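Local coordinates for protein phosphoethanolamine N-methyltransferase 1 (Haemonchus contortus, PDB 4KRG) that probably methylates phosphoethanolamine with S-adenosylmethionine as methyl donor, an early step of nematode phosphocholine biosynthesis, at residues A[123-128]-A[148-153]. Residues are numbered along the deposited sequence; the frame is centred on the assembly and turned at random.
Sequences DLVFTN and RWLRAD. With SAH (S-adenosyl-L-homocysteine), chain D.
Asp123 and Arg151 each turn their CG beside the backbone N (chi1 -62° and -79°), and the arginine chain then runs extended from CG to NE. This brings the guanidinium to the carboxylate for a salt bridge. Arg151 NH1 makes both contacts with the carboxylate: it lies 2.9 Å from Asp123 OD2 and donates a hydrogen bond to Asp123 OD1 at 3.1 Å. The carboxylate sits at the guanidinium edge, but the two planes are 45° apart, and Arg151 NH1 meets Asp123 OD1 from above the carboxylate plane. OD2 also accepts a hydrogen bond from the backbone N of Asp60, which helps fix the carboxylate. Leu150 fills in beside the salt bridge: its CD2 lies 3.5 Å from Asp123 O, and its CG makes an apolar contact with Val125 CG2 at 4.0 Å. At the far end of 123-128, Asn128 binds S-adenosylhomocysteine: the backbone O of Asn128 accepts from the ligand N, and its ND2 donates to the ligand O. In this Rossmann-like methyltransferase domain, the contact joins strand 122-126 to the chain leaving helix 136-149. Strand 122-126 runs parallel between strands 60-64 and 154-161.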
ATOM      1  N   ASP A 123      14.234 -16.306  -5.260  1.00 17.60           N
ATOM      2  CA  ASP A 123      13.272 -16.355  -4.172  1.00 17.66           C
ATOM      3  C   ASP A 123      12.685 -14.986  -3.896  1.00 15.97           C
ATOM      4  O   ASP A 123      11.566 -14.873  -3.405  1.00 17.35           O
ATOM      5  CB  ASP A 123      13.939 -16.880  -2.906  1.00 18.41           C
ATOM      6  CG  ASP A 123      14.452 -18.288  -3.071  1.00 21.06           C
ATOM      7  OD1 ASP A 123      13.613 -19.193  -3.238  1.00 22.02           O
ATOM      8  OD2 ASP A 123      15.685 -18.495  -3.051  1.00 24.01           O
ATOM      9  N   LEU A 124      13.455 -13.948  -4.199  1.00 16.26           N
ATOM     10  CA  LEU A 124      12.996 -12.574  -4.030  1.00 15.37           C
ATOM     11  C   LEU A 124      13.346 -11.746  -5.257  1.00 16.89           C
ATOM     12  O   LEU A 124      14.493 -11.732  -5.694  1.00 16.32           O
ATOM     13  CB  LEU A 124      13.633 -11.938  -2.792  1.00 12.34           C
ATOM     14  CG  LEU A 124      13.338 -10.449  -2.543  1.00 14.44           C
ATOM     15  CD1 LEU A 124      11.867 -10.219  -2.248  1.00 16.65           C
ATOM     16  CD2 LEU A 124      14.191  -9.909  -1.404  1.00 15.35           C
ATOM     17  N   VAL A 125      12.348 -11.081  -5.823  1.00 16.34           N
ATOM     18  CA  VAL A 125      12.584 -10.062  -6.830  1.00 15.46           C
ATOM     19  C   VAL A 125      12.436  -8.731  -6.112  1.00 16.74           C
ATOM     20  O   VAL A 125      11.347  -8.378  -5.662  1.00 17.18           O
ATOM     21  CB  VAL A 125      11.583 -10.174  -8.009  1.00 15.20           C
ATOM     22  CG1 VAL A 125      11.691  -8.967  -8.945  1.00 14.17           C
ATOM     23  CG2 VAL A 125      11.827 -11.455  -8.788  1.00 16.25           C
ATOM     24  N   PHE A 126      13.540  -8.009  -5.965  1.00 15.99           N
ATOM     25  CA  PHE A 126      13.521  -6.769  -5.213  1.00 12.74           C
ATOM     26  C   PHE A 126      13.634  -5.572  -6.132  1.00 13.65           C
ATOM     27  O   PHE A 126      14.563  -5.478  -6.938  1.00 14.11           O
ATOM     28  CB  PHE A 126      14.662  -6.722  -4.199  1.00 14.85           C
ATOM     29  CG  PHE A 126      14.693  -5.451  -3.397  1.00 13.38           C
ATOM     30  CD1 PHE A 126      13.958  -5.339  -2.222  1.00 12.84           C
ATOM     31  CD2 PHE A 126      15.442  -4.360  -3.821  1.00 12.32           C
ATOM     32  CE1 PHE A 126      13.975  -4.165  -1.482  1.00 11.50           C
ATOM     33  CE2 PHE A 126      15.458  -3.178  -3.083  1.00 12.73           C
ATOM     34  CZ  PHE A 126      14.724  -3.085  -1.919  1.00 12.18           C
ATOM     35  N   THR A 127      12.695  -4.646  -6.004  1.00 13.59           N
ATOM     36  CA  THR A 127      12.789  -3.380  -6.701  1.00 12.90           C
ATOM     37  C   THR A 127      12.393  -2.256  -5.755  1.00 13.03           C
ATOM     38  O   THR A 127      11.720  -2.478  -4.749  1.00 13.68           O
ATOM     39  CB  THR A 127      11.885  -3.335  -7.945  1.00 15.44           C
ATOM     40  OG1 THR A 127      10.515  -3.376  -7.534  1.00 18.33           O
ATOM     41  CG2 THR A 127      12.181  -4.499  -8.889  1.00 13.38           C
ATOM     42  N   ASN A 128      12.820  -1.048  -6.088  1.00 14.54           N
ATOM     43  CA  ASN A 128      12.485   0.141  -5.316  1.00 15.64           C
ATOM     44  C   ASN A 128      12.614   1.330  -6.261  1.00 16.45           C
ATOM     45  O   ASN A 128      13.721   1.655  -6.688  1.00 16.98           O
ATOM     46  CB  ASN A 128      13.421   0.275  -4.101  1.00 13.77           C
ATOM     47  CG  ASN A 128      13.037   1.432  -3.182  1.00 13.62           C
ATOM     48  OD1 ASN A 128      12.163   1.297  -2.321  1.00 15.92           O
ATOM     49  ND2 ASN A 128      13.691   2.570  -3.359  1.00 14.90           N
ATOM     50  N   ARG A 148       7.484 -15.667 -13.686  1.00 19.40           N
ATOM     51  CA  ARG A 148       8.194 -16.791 -14.285  1.00 19.85           C
ATOM     52  C   ARG A 148       9.452 -17.161 -13.497  1.00 18.96           C
ATOM     53  O   ARG A 148       9.742 -18.338 -13.297  1.00 22.29           O
ATOM     54  CB  ARG A 148       8.570 -16.442 -15.727  1.00 20.11           C
ATOM     55  CG  ARG A 148       9.363 -17.506 -16.458  1.00 22.03           C
ATOM     56  CD  ARG A 148       9.825 -17.000 -17.807  1.00 22.82           C
ATOM     57  NE  ARG A 148      10.490 -18.045 -18.585  1.00 28.31           N
ATOM     58  CZ  ARG A 148       9.852 -18.931 -19.345  1.00 33.42           C
ATOM     59  NH1 ARG A 148       8.529 -18.906 -19.427  1.00 36.85           N
ATOM     60  NH2 ARG A 148      10.536 -19.843 -20.022  1.00 36.83           N
ATOM     61  N   TRP A 149      10.184 -16.144 -13.053  1.00 18.39           N
ATOM     62  CA  TRP A 149      11.471 -16.321 -12.382  1.00 17.68           C
ATOM     63  C   TRP A 149      11.350 -16.774 -10.940  1.00 19.02           C
ATOM     64  O   TRP A 149      12.246 -17.420 -10.410  1.00 23.33           O
ATOM     65  CB  TRP A 149      12.231 -15.006 -12.394  1.00 19.48           C
ATOM     66  CG  TRP A 149      12.469 -14.470 -13.757  1.00 20.25           C
ATOM     67  CD1 TRP A 149      12.514 -15.176 -14.924  1.00 21.78           C
ATOM     68  CD2 TRP A 149      12.704 -13.102 -14.100  1.00 20.52           C
ATOM     69  NE1 TRP A 149      12.764 -14.326 -15.978  1.00 21.91           N
ATOM     70  CE2 TRP A 149      12.882 -13.048 -15.499  1.00 22.60           C
ATOM     71  CE3 TRP A 149      12.778 -11.917 -13.364  1.00 22.77           C
ATOM     72  CZ2 TRP A 149      13.133 -11.854 -16.172  1.00 23.75           C
ATOM     73  CZ3 TRP A 149      13.027 -10.734 -14.032  1.00 23.79           C
ATOM     74  CH2 TRP A 149      13.200 -10.712 -15.423  1.00 22.45           C
ATOM     75  N   LEU A 150      10.251 -16.410 -10.294  1.00 17.66           N
ATOM     76  CA  LEU A 150      10.071 -16.724  -8.885  1.00 17.44           C
ATOM     77  C   LEU A 150       9.778 -18.205  -8.652  1.00 20.26           C
ATOM     78  O   LEU A 150       9.040 -18.834  -9.415  1.00 21.62           O
ATOM     79  CB  LEU A 150       8.947 -15.874  -8.289  1.00 16.56           C
ATOM     80  CG  LEU A 150       9.341 -14.466  -7.851  1.00 17.47           C
ATOM     81  CD1 LEU A 150       8.103 -13.668  -7.469  1.00 21.38           C
ATOM     82  CD2 LEU A 150      10.288 -14.555  -6.674  1.00 19.09           C
ATOM     83  N   ARG A 151      10.371 -18.761  -7.601  1.00 23.07           N
ATOM     84  CA  ARG A 151       9.956 -20.066  -7.099  1.00 22.66           C
ATOM     85  C   ARG A 151       8.618 -19.932  -6.367  1.00 22.94           C
ATOM     86  O   ARG A 151       8.253 -18.838  -5.944  1.00 22.20           O
ATOM     87  CB  ARG A 151      11.025 -20.643  -6.169  1.00 23.59           C
ATOM     88  CG  ARG A 151      12.187 -21.259  -6.910  1.00 25.59           C
ATOM     89  CD  ARG A 151      13.344 -21.610  -5.997  1.00 28.91           C
ATOM     90  NE  ARG A 151      14.584 -21.585  -6.762  1.00 37.47           N
ATOM     91  CZ  ARG A 151      15.564 -20.709  -6.575  1.00 38.74           C
ATOM     92  NH1 ARG A 151      15.474 -19.808  -5.617  1.00 37.44           N
ATOM     93  NH2 ARG A 151      16.645 -20.752  -7.336  1.00 40.63           N
ATOM     94  N   ALA A 152       7.878 -21.032  -6.238  1.00 24.72           N
ATOM     95  CA  ALA A 152       6.653 -21.034  -5.443  1.00 24.92           C
ATOM     96  C   ALA A 152       7.000 -20.578  -4.026  1.00 28.41           C
ATOM     97  O   ALA A 152       8.098 -20.865  -3.551  1.00 29.59           O
ATOM     98  CB  ALA A 152       6.052 -22.412  -5.412  1.00 28.11           C
ATOM     99  N   ASP A 153       6.072 -19.875  -3.371  1.00 28.78           N
ATOM    100  CA  ASP A 153       6.299 -19.195  -2.081  1.00 27.13           C
ATOM    101  C   ASP A 153       7.194 -17.955  -2.181  1.00 24.29           C
ATOM    102  O   ASP A 153       7.369 -17.236  -1.201  1.00 25.49           O
ATOM    103  CB  ASP A 153       6.854 -20.137  -0.998  1.00 28.56           C
ATOM    104  CG  ASP A 153       5.984 -21.349  -0.770  1.00 34.75           C
ATOM    105  OD1 ASP A 153       4.787 -21.295  -1.116  1.00 36.81           O
ATOM    106  OD2 ASP A 153       6.504 -22.356  -0.240  1.00 38.49           O
TER
HETATM  107  N   SAH D 502      16.498   1.369  -6.614  1.00 15.80           N
HETATM  108  CA  SAH D 502      17.625   2.237  -6.238  1.00 17.99           C
HETATM  109  CB  SAH D 502      17.734   3.392  -7.292  1.00 19.70           C
HETATM  110  CG  SAH D 502      16.444   4.190  -7.473  1.00 16.76           C
HETATM  111  SD  SAH D 502      16.452   5.380  -8.844  1.00 21.78           S
HETATM  112  C   SAH D 502      17.455   2.768  -4.871  1.00 21.17           C
HETATM  113  O   SAH D 502      16.336   3.015  -4.449  1.00 18.76           O
HETATM  114  OXT SAH D 502      18.420   3.237  -4.308  1.00 23.31           O
HETATM  115  C5' SAH D 502      16.175   4.391 -10.337  1.00 20.42           C
HETATM  116  C4' SAH D 502      17.151   3.421 -10.726  1.00 20.70           C
HETATM  117  O4' SAH D 502      16.544   2.461 -11.631  1.00 19.38           O
HETATM  118  C3' SAH D 502      18.269   4.042 -11.463  1.00 22.02           C
HETATM  119  O3' SAH D 502      19.474   3.405 -11.106  1.00 20.99           O
HETATM  120  C2' SAH D 502      17.971   3.771 -12.862  1.00 22.73           C
HETATM  121  O2' SAH D 502      19.143   3.732 -13.628  1.00 21.89           O
HETATM  122  C1' SAH D 502      17.308   2.447 -12.798  1.00 20.21           C
HETATM  123  N9  SAH D 502      16.440   2.142 -13.989  1.00 19.49           N
HETATM  124  C8  SAH D 502      15.372   2.827 -14.418  1.00 18.29           C
HETATM  125  N7  SAH D 502      14.822   2.125 -15.411  1.00 16.46           N
HETATM  126  C5  SAH D 502      15.523   1.007 -15.613  1.00 18.92           C
HETATM  127  C6  SAH D 502      15.404  -0.070 -16.507  1.00 20.31           C
HETATM  128  N6  SAH D 502      14.395  -0.120 -17.440  1.00 17.29           N
HETATM  129  N1  SAH D 502      16.309  -1.062 -16.426  1.00 20.67           N
HETATM  130  C2  SAH D 502      17.294  -1.044 -15.536  1.00 18.03           C
HETATM  131  N3  SAH D 502      17.433  -0.026 -14.669  1.00 19.97           N
HETATM  132  C4  SAH D 502      16.566   1.003 -14.684  1.00 20.79           C